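Local coordinates for protein glutathione S-transferase 1 (Ascaris suum, PDB 4Q5F) that conjugates reduced glutathione to a wide range of hydrophobic electrophiles and can also act as a glutathione peroxidase, at residues Ile103-Gln106 against Phe107-Phe110; Thr93-Glu96 against Glu97-Val100; Asp109-Ala112 against Glu113-Cys117; Gly189-Gln192 against Leu193-Ile197. All coordinates share one frame; numbering follows the deposited sequence.

Contact 1 (Ile103-Gln106 against Phe107-Phe110); sequences IFDQ and FKDF. With GSH (glutathione), chain C.
Phe104 and Phe107 bring their rings together one turn apart on a continuous helix. The two rings meet obliquely, with planes at 38° and centroids 5.3 Å apart. The touching corners are Phe104 CE1 and Phe107 CD2, at 3.5 Å. Both rings leave the backbone with CG anti to N (chi1 -175° in Phe104, 160° in Phe107), which sends them to the same flank. The other flank of the Phe104 ring meets an aliphatic chain: Lys108 CD lies 3.6 Å from Phe104 CE2.

Backbone bonds of the i to i+4 kind hold the turn. Lys108 N donates to Phe104 O at 2.7 Å, and Phe110 N donates to Gln106 O. These residues lie on helix 94-114, a long helix of the all-helical C-terminal domain of the GST fold. Its side chains pack on helices 129-155 and 167-182, and Phe104 also meets Trp167 edge-to-face. Its other side faces the second subunit.

The polar contacts gather on that interface side. Asp105 and Lys108 run side by side and point the same way, but Asp105 OD1 and Lys108 NZ stay 4.4 Å apart, too far for a salt bridge. Lys108 NZ also makes a long, weak ion pair with Asp105 OD2 of the second subunit. One water donates to both Asp105 O and Asp109 OD1, tying that carboxylate back to its own helix. The other oxygen, Asp109 OD2, accepts from N1 of a glutathione at 2.5 Å. Gln75, Ser76, Lys55 and Trp51 of the second subunit also bind this glutathione, so Asp109 reaches across the dimer into the glutathione site of the second subunit.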
loop_
_atom_site.group_PDB
_atom_site.type_symbol
_atom_site.label_atom_id
_atom_site.label_comp_id
_atom_site.label_asym_id
_atom_site.label_seq_id
_atom_site.Cartn_x
_atom_site.Cartn_y
_atom_site.Cartn_z
ATOM N N ILE B 103 -1.826 -9.033 4.472
ATOM C CA ILE B 103 -3.186 -8.878 4.972
ATOM C C ILE B 103 -3.574 -7.405 5.092
ATOM O O ILE B 103 -4.736 -7.050 4.905
ATOM C CB ILE B 103 -3.388 -9.593 6.332
ATOM C CG1 ILE B 103 -4.856 -9.520 6.774
ATOM C CG2 ILE B 103 -2.485 -8.999 7.401
ATOM C CD1 ILE B 103 -5.832 -10.203 5.827
ATOM N N PHE B 104 -2.605 -6.546 5.397
ATOM C CA PHE B 104 -2.896 -5.123 5.517
ATOM C C PHE B 104 -3.148 -4.493 4.150
ATOM O O PHE B 104 -3.968 -3.585 4.027
ATOM C CB PHE B 104 -1.776 -4.373 6.239
ATOM C CG PHE B 104 -2.100 -2.929 6.495
ATOM C CD1 PHE B 104 -2.985 -2.577 7.500
ATOM C CD2 PHE B 104 -1.537 -1.927 5.723
ATOM C CE1 PHE B 104 -3.297 -1.251 7.736
ATOM C CE2 PHE B 104 -1.845 -0.598 5.956
ATOM C CZ PHE B 104 -2.725 -0.260 6.963
ATOM N N ASP B 105 -2.445 -4.975 3.130
ATOM C CA ASP B 105 -2.669 -4.505 1.766
ATOM C C ASP B 105 -4.076 -4.869 1.296
ATOM O O ASP B 105 -4.707 -4.114 0.557
ATOM C CB ASP B 105 -1.636 -5.097 0.804
ATOM C CG ASP B 105 -0.322 -4.332 0.803
ATOM O OD1 ASP B 105 -0.226 -3.283 1.476
ATOM O OD2 ASP B 105 0.619 -4.780 0.114
ATOM N N GLN B 106 -4.562 -6.032 1.714
ATOM C CA GLN B 106 -5.915 -6.446 1.364
ATOM C C GLN B 106 -6.919 -5.568 2.100
ATOM O O GLN B 106 -7.951 -5.183 1.546
ATOM C CB GLN B 106 -6.152 -7.919 1.708
ATOM C CG GLN B 106 -7.525 -8.435 1.289
ATOM C CD GLN B 106 -7.755 -8.336 -0.208
ATOM O OE1 GLN B 106 -6.813 -8.387 -0.997
ATOM N NE2 GLN B 106 -9.014 -8.190 -0.607
ATOM N N PHE B 107 -6.612 -5.260 3.355
ATOM C CA PHE B 107 -7.418 -4.326 4.129
ATOM C C PHE B 107 -7.412 -2.957 3.456
ATOM O O PHE B 107 -8.424 -2.257 3.442
ATOM C CB PHE B 107 -6.885 -4.217 5.557
ATOM C CG PHE B 107 -7.315 -2.968 6.269
ATOM C CD1 PHE B 107 -8.584 -2.864 6.812
ATOM C CD2 PHE B 107 -6.447 -1.896 6.399
ATOM C CE1 PHE B 107 -8.981 -1.714 7.467
ATOM C CE2 PHE B 107 -6.838 -0.743 7.053
ATOM C CZ PHE B 107 -8.107 -0.652 7.588
ATOM N N LYS B 108 -6.266 -2.586 2.896
ATOM C CA LYS B 108 -6.140 -1.329 2.170
ATOM C C LYS B 108 -7.029 -1.309 0.926
ATOM O O LYS B 108 -7.645 -0.288 0.622
ATOM C CB LYS B 108 -4.680 -1.077 1.783
ATOM C CG LYS B 108 -3.916 -0.194 2.767
ATOM C CD LYS B 108 -2.422 -0.183 2.461
ATOM C CE LYS B 108 -1.937 1.192 2.027
ATOM N NZ LYS B 108 -0.512 1.152 1.587
ATOM N N ASP B 109 -7.094 -2.431 0.211
ATOM C CA ASP B 109 -7.968 -2.541 -0.956
ATOM C C ASP B 109 -9.422 -2.347 -0.542
ATOM O O ASP B 109 -10.184 -1.654 -1.213
ATOM C CB ASP B 109 -7.818 -3.906 -1.634
ATOM C CG ASP B 109 -6.531 -4.035 -2.429
ATOM O OD1 ASP B 109 -5.877 -3.003 -2.689
ATOM O OD2 ASP B 109 -6.184 -5.174 -2.804
ATOM N N PHE B 110 -9.798 -2.977 0.565
ATOM C CA PHE B 110 -11.138 -2.843 1.118
ATOM C C PHE B 110 -11.440 -1.378 1.432
ATOM O O PHE B 110 -12.483 -0.852 1.047
ATOM C CB PHE B 110 -11.258 -3.686 2.390
ATOM C CG PHE B 110 -12.626 -3.670 3.017
ATOM C CD1 PHE B 110 -13.760 -3.433 2.258
ATOM C CD2 PHE B 110 -12.773 -3.894 4.374
ATOM C CE1 PHE B 110 -15.011 -3.423 2.843
ATOM C CE2 PHE B 110 -14.020 -3.882 4.963
ATOM C CZ PHE B 110 -15.140 -3.647 4.196
HETATM N N1 GSH C . -4.171 -5.421 -4.344
HETATM C CA1 GSH C . -3.840 -6.508 -5.192
HETATM C C1 GSH C . -2.344 -6.536 -5.408
HETATM O O11 GSH C . -1.757 -7.628 -5.614
HETATM O O12 GSH C . -1.685 -5.468 -5.381
HETATM C CB1 GSH C . -4.561 -6.337 -6.519
HETATM C CG1 GSH C . -4.426 -7.618 -7.351
HETATM C CD1 GSH C . -5.371 -7.575 -8.559
HETATM O OE1 GSH C . -6.144 -6.652 -8.694
HETATM N N2 GSH C . -5.331 -8.646 -9.522
HETATM C CA2 GSH C . -6.196 -8.667 -10.661
HETATM C C2 GSH C . -6.911 -10.010 -10.676
HETATM O O2 GSH C . -6.466 -10.933 -10.011
HETATM C CB2 GSH C . -5.399 -8.519 -11.929
HETATM S SG2 GSH C . -4.454 -7.028 -11.879
HETATM N N3 GSH C . -8.102 -10.202 -11.474
HETATM C CA3 GSH C . -8.773 -11.478 -11.474
HETATM C C3 GSH C . -9.757 -11.551 -10.304
HETATM O O31 GSH C . -9.697 -10.707 -9.372
HETATM O O32 GSH C . -10.625 -12.459 -10.275
HETATM O O HOH W 1 -3.632 -2.962 -1.592
#

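Contact 2 (Thr93-Glu96 against Glu97-Val100); sequences TPME and EAQV
Thr93-Glu96 runs straight into Glu97-Val100, and together they form the first turns of helix 94-114. Glu97 N donates to Thr93 O at 2.9 Å, with an N-H...O angle of 166°. Gln99 N to Met95 O and Val100 N to Glu96 O repeat the i to i+4 pattern. The bond from Ala98 N to Pro94 O, at 3.3 Å, is weak.

Thr93 is the N-cap. Its OG1 accepts from Glu96 N at 3.2 Å, satisfying an amide of the first turn. Glu96 does not answer with a bond to the Thr93 backbone; its OE1 accepts from Lys92 N, just ahead of the cap.

Met95 and Gln99 meet obliquely one turn apart. With chi1 at 177° and bends at chi2 and chi3, the Met95 chain brings SD to 3.8 Å from Gln99 NE2. Gln99 CG packs on Met95 O at 3.2 Å. The amide end of Gln99 is bound by the second subunit, where NE2 donates to Val72 O. On another flank, Glu97 CG lies 3.4 Å from Thr93 O, while its carboxylate makes a salt bridge to Arg85 of the second subunit. Val100 CG2 lies 3.2 Å from Glu96 O.

A threonine N-cap thus opens the helix that begins the C-terminal domain of this sigma-class GST, and the same turns contribute to the dimer interface.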
loop_
_atom_site.group_PDB
_atom_site.type_symbol
_atom_site.label_atom_id
_atom_site.label_comp_id
_atom_site.label_asym_id
_atom_site.label_seq_id
_atom_site.Cartn_x
_atom_site.Cartn_y
_atom_site.Cartn_z
ATOM N N THR B 93 9.460 -13.739 11.641
ATOM C CA THR B 93 10.303 -14.173 10.524
ATOM C C THR B 93 10.093 -13.291 9.294
ATOM O O THR B 93 9.110 -12.555 9.218
ATOM C CB THR B 93 10.022 -15.638 10.128
ATOM O OG1 THR B 93 8.646 -15.785 9.754
ATOM C CG2 THR B 93 10.343 -16.581 11.277
ATOM N N PRO B 94 11.024 -13.356 8.327
ATOM C CA PRO B 94 10.887 -12.592 7.080
ATOM C C PRO B 94 9.605 -12.899 6.310
ATOM O O PRO B 94 9.034 -11.993 5.704
ATOM C CB PRO B 94 12.109 -13.031 6.271
ATOM C CG PRO B 94 13.117 -13.376 7.296
ATOM C CD PRO B 94 12.341 -14.013 8.414
ATOM N N MET B 95 9.163 -14.154 6.329
ATOM C CA MET B 95 7.934 -14.525 5.636
ATOM C C MET B 95 6.722 -14.037 6.423
ATOM O O MET B 95 5.709 -13.660 5.838
ATOM C CB MET B 95 7.856 -16.040 5.420
ATOM C CG MET B 95 6.558 -16.514 4.772
ATOM S SD MET B 95 6.175 -15.666 3.225
ATOM C CE MET B 95 7.564 -16.161 2.217
ATOM N N GLU B 96 6.832 -14.037 7.747
ATOM C CA GLU B 96 5.748 -13.550 8.594
ATOM C C GLU B 96 5.536 -12.058 8.387
ATOM O O GLU B 96 4.398 -11.602 8.273
ATOM C CB GLU B 96 6.031 -13.837 10.070
ATOM C CG GLU B 96 5.543 -15.199 10.544
ATOM C CD GLU B 96 5.525 -15.323 12.057
ATOM O OE1 GLU B 96 6.054 -14.423 12.741
ATOM O OE2 GLU B 96 4.977 -16.323 12.564
ATOM N N GLU B 97 6.632 -11.304 8.342
ATOM C CA GLU B 97 6.565 -9.870 8.081
ATOM C C GLU B 97 5.845 -9.601 6.767
ATOM O O GLU B 97 5.089 -8.637 6.646
ATOM C CB GLU B 97 7.966 -9.259 8.027
ATOM C CG GLU B 97 8.689 -9.202 9.364
ATOM C CD GLU B 97 9.714 -8.080 9.425
ATOM O OE1 GLU B 97 9.355 -6.926 9.104
ATOM O OE2 GLU B 97 10.879 -8.351 9.784
ATOM N N ALA B 98 6.087 -10.461 5.784
ATOM C CA ALA B 98 5.448 -10.331 4.484
ATOM C C ALA B 98 3.959 -10.643 4.584
ATOM O O ALA B 98 3.134 -9.960 3.980
ATOM C CB ALA B 98 6.118 -11.247 3.476
ATOM N N GLN B 99 3.620 -11.675 5.352
ATOM C CA GLN B 99 2.224 -12.048 5.552
ATOM C C GLN B 99 1.472 -10.925 6.260
ATOM O O GLN B 99 0.294 -10.691 5.988
ATOM C CB GLN B 99 2.115 -13.344 6.358
ATOM C CG GLN B 99 2.616 -14.583 5.625
ATOM C CD GLN B 99 1.799 -14.910 4.387
ATOM O OE1 GLN B 99 0.632 -14.535 4.275
ATOM N NE2 GLN B 99 2.417 -15.614 3.446
ATOM N N VAL B 100 2.155 -10.233 7.170
ATOM C CA VAL B 100 1.579 -9.070 7.834
ATOM C C VAL B 100 1.317 -7.983 6.794
ATOM O O VAL B 100 0.235 -7.402 6.758
ATOM C CB VAL B 100 2.505 -8.528 8.957
ATOM C CG1 VAL B 100 1.987 -7.187 9.517
ATOM C CG2 VAL B 100 2.663 -9.574 10.062
#

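Contact 3 (Asp109-Ala112 against Glu113-Cys117); sequences DFMA and ELRPC. With GSH (glutathione), chain F; GSH (glutathione), chain C.
Asp109-Ala112 passes into Glu113-Cys117, where the helix leads on to a 3-10 segment at 115-117. Phe110 O accepts from Glu113 N at 3.0 Å, the donor standing 57° out of the carbonyl plane, and makes a second, weak bond with Leu114 N. Arg115 N still donates to Met111 O at 2.9 Å, nearly straight at 172°.

Met111 and Arg115 meet across the helix turn. Met111 CG lies over one face of the guanidinium, 3.2 Å above its plane and offset toward the rim. Met111 SD is 3.5 Å from Arg115 NE. The Arg115 chain is extended from CG to NE, and this carries the flat group back along the helix to Met111.

Leu114 CD1 touches both Phe110 and Met111. It makes a CH-pi contact over the face of the Phe110 ring, 4.1 Å from the centroid. The same methyl meets Met111 CE at 3.7 Å. Pro116 packs its CD against Ala112 O.

Cys117 carries a mixed disulfide: its SG is bonded to SG2 of a glutathione at 2.0 Å. This glutathione is distinct from the one that Asp109 holds.

Helix 129-155 flanks one side, where Phe110 meets His144 and Leu145, and Val132 and Val136 touch Cys117. Helix 167-182 flanks another, where Trp179 packs on Met111, Leu114 and Arg115. Just past the 3-10 turn the chain enters the short helix 118-122.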
loop_
_atom_site.group_PDB
_atom_site.type_symbol
_atom_site.label_atom_id
_atom_site.label_comp_id
_atom_site.label_asym_id
_atom_site.label_seq_id
_atom_site.Cartn_x
_atom_site.Cartn_y
_atom_site.Cartn_z
ATOM N N ASP B 109 -7.094 -2.431 0.211
ATOM C CA ASP B 109 -7.968 -2.541 -0.956
ATOM C C ASP B 109 -9.422 -2.347 -0.542
ATOM O O ASP B 109 -10.184 -1.654 -1.213
ATOM C CB ASP B 109 -7.818 -3.906 -1.634
ATOM C CG ASP B 109 -6.531 -4.035 -2.429
ATOM O OD1 ASP B 109 -5.877 -3.003 -2.689
ATOM O OD2 ASP B 109 -6.184 -5.174 -2.804
ATOM N N PHE B 110 -9.798 -2.977 0.565
ATOM C CA PHE B 110 -11.138 -2.843 1.118
ATOM C C PHE B 110 -11.440 -1.378 1.432
ATOM O O PHE B 110 -12.483 -0.852 1.047
ATOM C CB PHE B 110 -11.258 -3.686 2.390
ATOM C CG PHE B 110 -12.626 -3.670 3.017
ATOM C CD1 PHE B 110 -13.760 -3.433 2.258
ATOM C CD2 PHE B 110 -12.773 -3.894 4.374
ATOM C CE1 PHE B 110 -15.011 -3.423 2.843
ATOM C CE2 PHE B 110 -14.020 -3.882 4.963
ATOM C CZ PHE B 110 -15.140 -3.647 4.196
ATOM N N MET B 111 -10.516 -0.728 2.131
ATOM C CA MET B 111 -10.667 0.679 2.494
ATOM C C MET B 111 -10.781 1.568 1.260
ATOM O O MET B 111 -11.458 2.594 1.290
ATOM C CB MET B 111 -9.477 1.138 3.340
ATOM C CG MET B 111 -9.465 0.600 4.766
ATOM S SD MET B 111 -10.843 1.203 5.762
ATOM C CE MET B 111 -11.966 -0.189 5.669
ATOM N N ALA B 112 -10.110 1.176 0.180
ATOM C CA ALA B 112 -10.117 1.962 -1.049
ATOM C C ALA B 112 -11.523 2.047 -1.647
ATOM O O ALA B 112 -11.822 2.950 -2.427
ATOM C CB ALA B 112 -9.144 1.374 -2.060
ATOM N N GLU B 113 -12.381 1.103 -1.272
ATOM C CA GLU B 113 -13.762 1.089 -1.741
ATOM C C GLU B 113 -14.603 2.032 -0.888
ATOM O O GLU B 113 -15.411 2.800 -1.406
ATOM C CB GLU B 113 -14.352 -0.322 -1.650
ATOM C CG GLU B 113 -13.456 -1.448 -2.169
ATOM C CD GLU B 113 -13.820 -1.901 -3.569
ATOM O OE1 GLU B 113 -14.252 -1.053 -4.379
ATOM O OE2 GLU B 113 -13.676 -3.111 -3.856
ATOM N N LEU B 114 -14.393 1.971 0.424
ATOM C CA LEU B 114 -15.246 2.666 1.385
ATOM C C LEU B 114 -14.927 4.151 1.537
ATOM O O LEU B 114 -15.825 4.991 1.483
ATOM C CB LEU B 114 -15.125 2.000 2.757
ATOM C CG LEU B 114 -15.605 0.556 2.891
ATOM C CD1 LEU B 114 -15.384 0.080 4.318
ATOM C CD2 LEU B 114 -17.067 0.421 2.503
ATOM N N ARG B 115 -13.651 4.464 1.739
ATOM C CA ARG B 115 -13.236 5.815 2.120
ATOM C C ARG B 115 -13.725 6.932 1.189
ATOM O O ARG B 115 -14.126 7.991 1.665
ATOM C CB ARG B 115 -11.713 5.876 2.294
ATOM C CG ARG B 115 -11.252 5.354 3.653
ATOM C CD ARG B 115 -9.752 5.098 3.723
ATOM N NE ARG B 115 -9.411 4.311 4.908
ATOM C CZ ARG B 115 -8.202 3.824 5.173
ATOM N NH1 ARG B 115 -7.194 4.036 4.338
ATOM N NH2 ARG B 115 -8.002 3.119 6.279
ATOM N N PRO B 116 -13.702 6.703 -0.135
ATOM C CA PRO B 116 -14.202 7.735 -1.056
ATOM C C PRO B 116 -15.676 8.090 -0.845
ATOM O O PRO B 116 -16.129 9.123 -1.339
ATOM C CB PRO B 116 -14.013 7.094 -2.434
ATOM C CG PRO B 116 -12.936 6.095 -2.250
ATOM C CD PRO B 116 -13.097 5.570 -0.856
ATOM N N CYS B 117 -16.404 7.238 -0.125
ATOM C CA CYS B 117 -17.820 7.456 0.163
ATOM C C CYS B 117 -18.054 7.785 1.632
ATOM O O CYS B 117 -19.194 7.808 2.097
ATOM C CB CYS B 117 -18.629 6.208 -0.181
ATOM S SG CYS B 117 -18.527 5.677 -1.902
HETATM C CB2 GSH F . -17.864 8.083 -3.561
HETATM S SG2 GSH F . -19.294 7.239 -2.950
HETATM N N1 GSH C . -4.171 -5.421 -4.344
HETATM C CA1 GSH C . -3.840 -6.508 -5.192
HETATM C C1 GSH C . -2.344 -6.536 -5.408
HETATM O O11 GSH C . -1.757 -7.628 -5.614
HETATM O O12 GSH C . -1.685 -5.468 -5.381
HETATM C CB1 GSH C . -4.561 -6.337 -6.519
HETATM C CG1 GSH C . -4.426 -7.618 -7.351
HETATM C CD1 GSH C . -5.371 -7.575 -8.559
HETATM O OE1 GSH C . -6.144 -6.652 -8.694
HETATM N N2 GSH C . -5.331 -8.646 -9.522
HETATM C CA2 GSH C . -6.196 -8.667 -10.661
HETATM C C2 GSH C . -6.911 -10.010 -10.676
HETATM O O2 GSH C . -6.466 -10.933 -10.011
HETATM C CB2 GSH C . -5.399 -8.519 -11.929
HETATM S SG2 GSH C . -4.454 -7.028 -11.879
HETATM N N3 GSH C . -8.102 -10.202 -11.474
HETATM C CA3 GSH C . -8.773 -11.478 -11.474
HETATM C C3 GSH C . -9.757 -11.551 -10.304
HETATM O O31 GSH C . -9.697 -10.707 -9.372
HETATM O O32 GSH C . -10.625 -12.459 -10.275
#

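Contact 4 (Gly189-Gln192 against Leu193-Ile197); sequences GHLQ and LKKYI
His190 and Lys194 are joined through the backbone, where Lys194 N donates to His190 O at 3.1 Å. Just before them, Gly189 leads into the turn with a positive phi of 108°. His190 then takes the N-cap position of helix 191-201. Its carbonyl oxygen also accepts a weak bond from Leu193 N. Lys194 CD folds back to 3.5 Å from the same oxygen. The His190 ring leads away from Leu193-Ile197 toward helix 129-155, where ND1 bonds Glu149 OE1.

Leu191 comes next. Its O accepts from Lys195 N at 2.7 Å, with an N-H...O angle of 166°. Its side chain and that of Lys195 run side by side in the same direction, with Leu191 CD1 3.4 Å from Lys195 CE.

The Gln192 side chain also runs alongside Lys195, pointing the same way. The ammonium comes up beside its amide without a hydrogen bond to it, Lys195 NZ lying 3.5 Å from Gln192 NE2 and 3.6 Å from Gln192 OE1. Gln192 O takes Tyr196 N, the donor 43° above the carbonyl plane. Tyr196 CB packs on that oxygen at 3.2 Å.

Glu149 of helix 129-155 meets the helix start, where its OE2 also accepts weak bonds from the backbone N atoms of Gln192 and Leu193. Leu193 and His190 pack on Leu145 of the same helix. Tyr196 reaches helix 167-182 through its hydroxyl, which bonds Asp169, while Ile197 rests on Thr173 and Leu176.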
loop_
_atom_site.group_PDB
_atom_site.type_symbol
_atom_site.label_atom_id
_atom_site.label_comp_id
_atom_site.label_asym_id
_atom_site.label_seq_id
_atom_site.Cartn_x
_atom_site.Cartn_y
_atom_site.Cartn_z
ATOM N N GLY B 189 -22.753 -10.995 10.846
ATOM C CA GLY B 189 -22.515 -12.156 10.006
ATOM C C GLY B 189 -21.087 -12.670 10.099
ATOM O O GLY B 189 -20.769 -13.741 9.578
ATOM N N HIS B 190 -20.230 -11.902 10.769
ATOM C CA HIS B 190 -18.808 -12.220 10.888
ATOM C C HIS B 190 -18.332 -12.124 12.330
ATOM O O HIS B 190 -17.664 -11.160 12.702
ATOM C CB HIS B 190 -17.987 -11.244 10.048
ATOM C CG HIS B 190 -18.353 -11.236 8.600
ATOM N ND1 HIS B 190 -17.768 -12.080 7.678
ATOM C CD2 HIS B 190 -19.239 -10.485 7.907
ATOM C CE1 HIS B 190 -18.280 -11.851 6.488
ATOM N NE2 HIS B 190 -19.180 -10.884 6.596
ATOM N N LEU B 191 -18.662 -13.126 13.138
ATOM C CA LEU B 191 -18.325 -13.092 14.556
ATOM C C LEU B 191 -16.836 -13.311 14.804
ATOM O O LEU B 191 -16.289 -12.818 15.790
ATOM C CB LEU B 191 -19.172 -14.101 15.349
ATOM C CG LEU B 191 -19.029 -15.619 15.195
ATOM C CD1 LEU B 191 -17.821 -16.141 15.914
ATOM C CD2 LEU B 191 -20.246 -16.297 15.776
ATOM N N GLN B 192 -16.182 -14.054 13.916
ATOM C CA GLN B 192 -14.751 -14.305 14.057
ATOM C C GLN B 192 -13.973 -12.994 13.969
ATOM O O GLN B 192 -12.940 -12.833 14.619
ATOM C CB GLN B 192 -14.251 -15.298 13.003
ATOM C CG GLN B 192 -14.791 -16.712 13.164
ATOM C CD GLN B 192 -14.374 -17.351 14.476
ATOM O OE1 GLN B 192 -13.358 -16.981 15.065
ATOM N NE2 GLN B 192 -15.162 -18.313 14.943
ATOM N N LEU B 193 -14.477 -12.058 13.169
ATOM C CA LEU B 193 -13.903 -10.720 13.116
ATOM C C LEU B 193 -14.315 -9.919 14.347
ATOM O O LEU B 193 -13.518 -9.156 14.893
ATOM C CB LEU B 193 -14.346 -9.982 11.850
ATOM C CG LEU B 193 -13.704 -10.367 10.515
ATOM C CD1 LEU B 193 -14.188 -9.416 9.433
ATOM C CD2 LEU B 193 -12.182 -10.357 10.584
ATOM N N LYS B 194 -15.562 -10.087 14.776
ATOM C CA LYS B 194 -16.061 -9.387 15.955
ATOM C C LYS B 194 -15.243 -9.744 17.195
ATOM O O LYS B 194 -14.892 -8.869 17.986
ATOM C CB LYS B 194 -17.539 -9.703 16.182
ATOM C CG LYS B 194 -18.489 -8.727 15.499
ATOM C CD LYS B 194 -19.737 -9.408 14.950
ATOM C CE LYS B 194 -20.655 -9.907 16.054
ATOM N NZ LYS B 194 -21.947 -10.417 15.505
ATOM N N LYS B 195 -14.941 -11.028 17.362
ATOM C CA LYS B 195 -14.106 -11.478 18.470
ATOM C C LYS B 195 -12.699 -10.910 18.324
ATOM O O LYS B 195 -12.116 -10.399 19.280
ATOM C CB LYS B 195 -14.032 -13.007 18.508
ATOM C CG LYS B 195 -15.306 -13.693 18.971
ATOM C CD LYS B 195 -15.055 -15.157 19.328
ATOM C CE LYS B 195 -15.186 -16.061 18.112
ATOM N NZ LYS B 195 -14.745 -17.465 18.356
ATOM N N TYR B 196 -12.168 -11.023 17.111
ATOM C CA TYR B 196 -10.838 -10.530 16.766
ATOM C C TYR B 196 -10.669 -9.057 17.133
ATOM O O TYR B 196 -9.642 -8.659 17.684
ATOM C CB TYR B 196 -10.617 -10.750 15.269
ATOM C CG TYR B 196 -9.438 -10.035 14.652
ATOM C CD1 TYR B 196 -8.147 -10.235 15.122
ATOM C CD2 TYR B 196 -9.615 -9.189 13.565
ATOM C CE1 TYR B 196 -7.070 -9.592 14.541
ATOM C CE2 TYR B 196 -8.547 -8.545 12.979
ATOM C CZ TYR B 196 -7.278 -8.750 13.469
ATOM O OH TYR B 196 -6.216 -8.110 12.881
ATOM N N ILE B 197 -11.686 -8.257 16.837
ATOM C CA ILE B 197 -11.672 -6.837 17.170
ATOM C C ILE B 197 -11.811 -6.635 18.677
ATOM O O ILE B 197 -11.178 -5.749 19.248
ATOM C CB ILE B 197 -12.797 -6.083 16.426
ATOM C CG1 ILE B 197 -12.547 -6.132 14.918
ATOM C CG2 ILE B 197 -12.884 -4.627 16.880
ATOM C CD1 ILE B 197 -13.751 -5.763 14.080
#

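How the contacts relate
From the N terminus the order is contact 2, contact 1, contact 3, contact 4. Each is local, closing no more than a turn or two, so none encloses another. The first three follow one another along helix 94-114. Contact 2 at its start adjoins contact 1 in sequence, and contacts 1 and 3 share Asp109 and Phe110. Contacts 1 and 3 also touch through Phe107 CZ and Arg115 NH2, 4.0 Å apart. Contacts 1 and 2 face the second subunit. Contact 4 stands apart at the start of helix 191-201, its centre about 17 Å from that of contact 1. Helices 129-155 and 167-182 pack against all four.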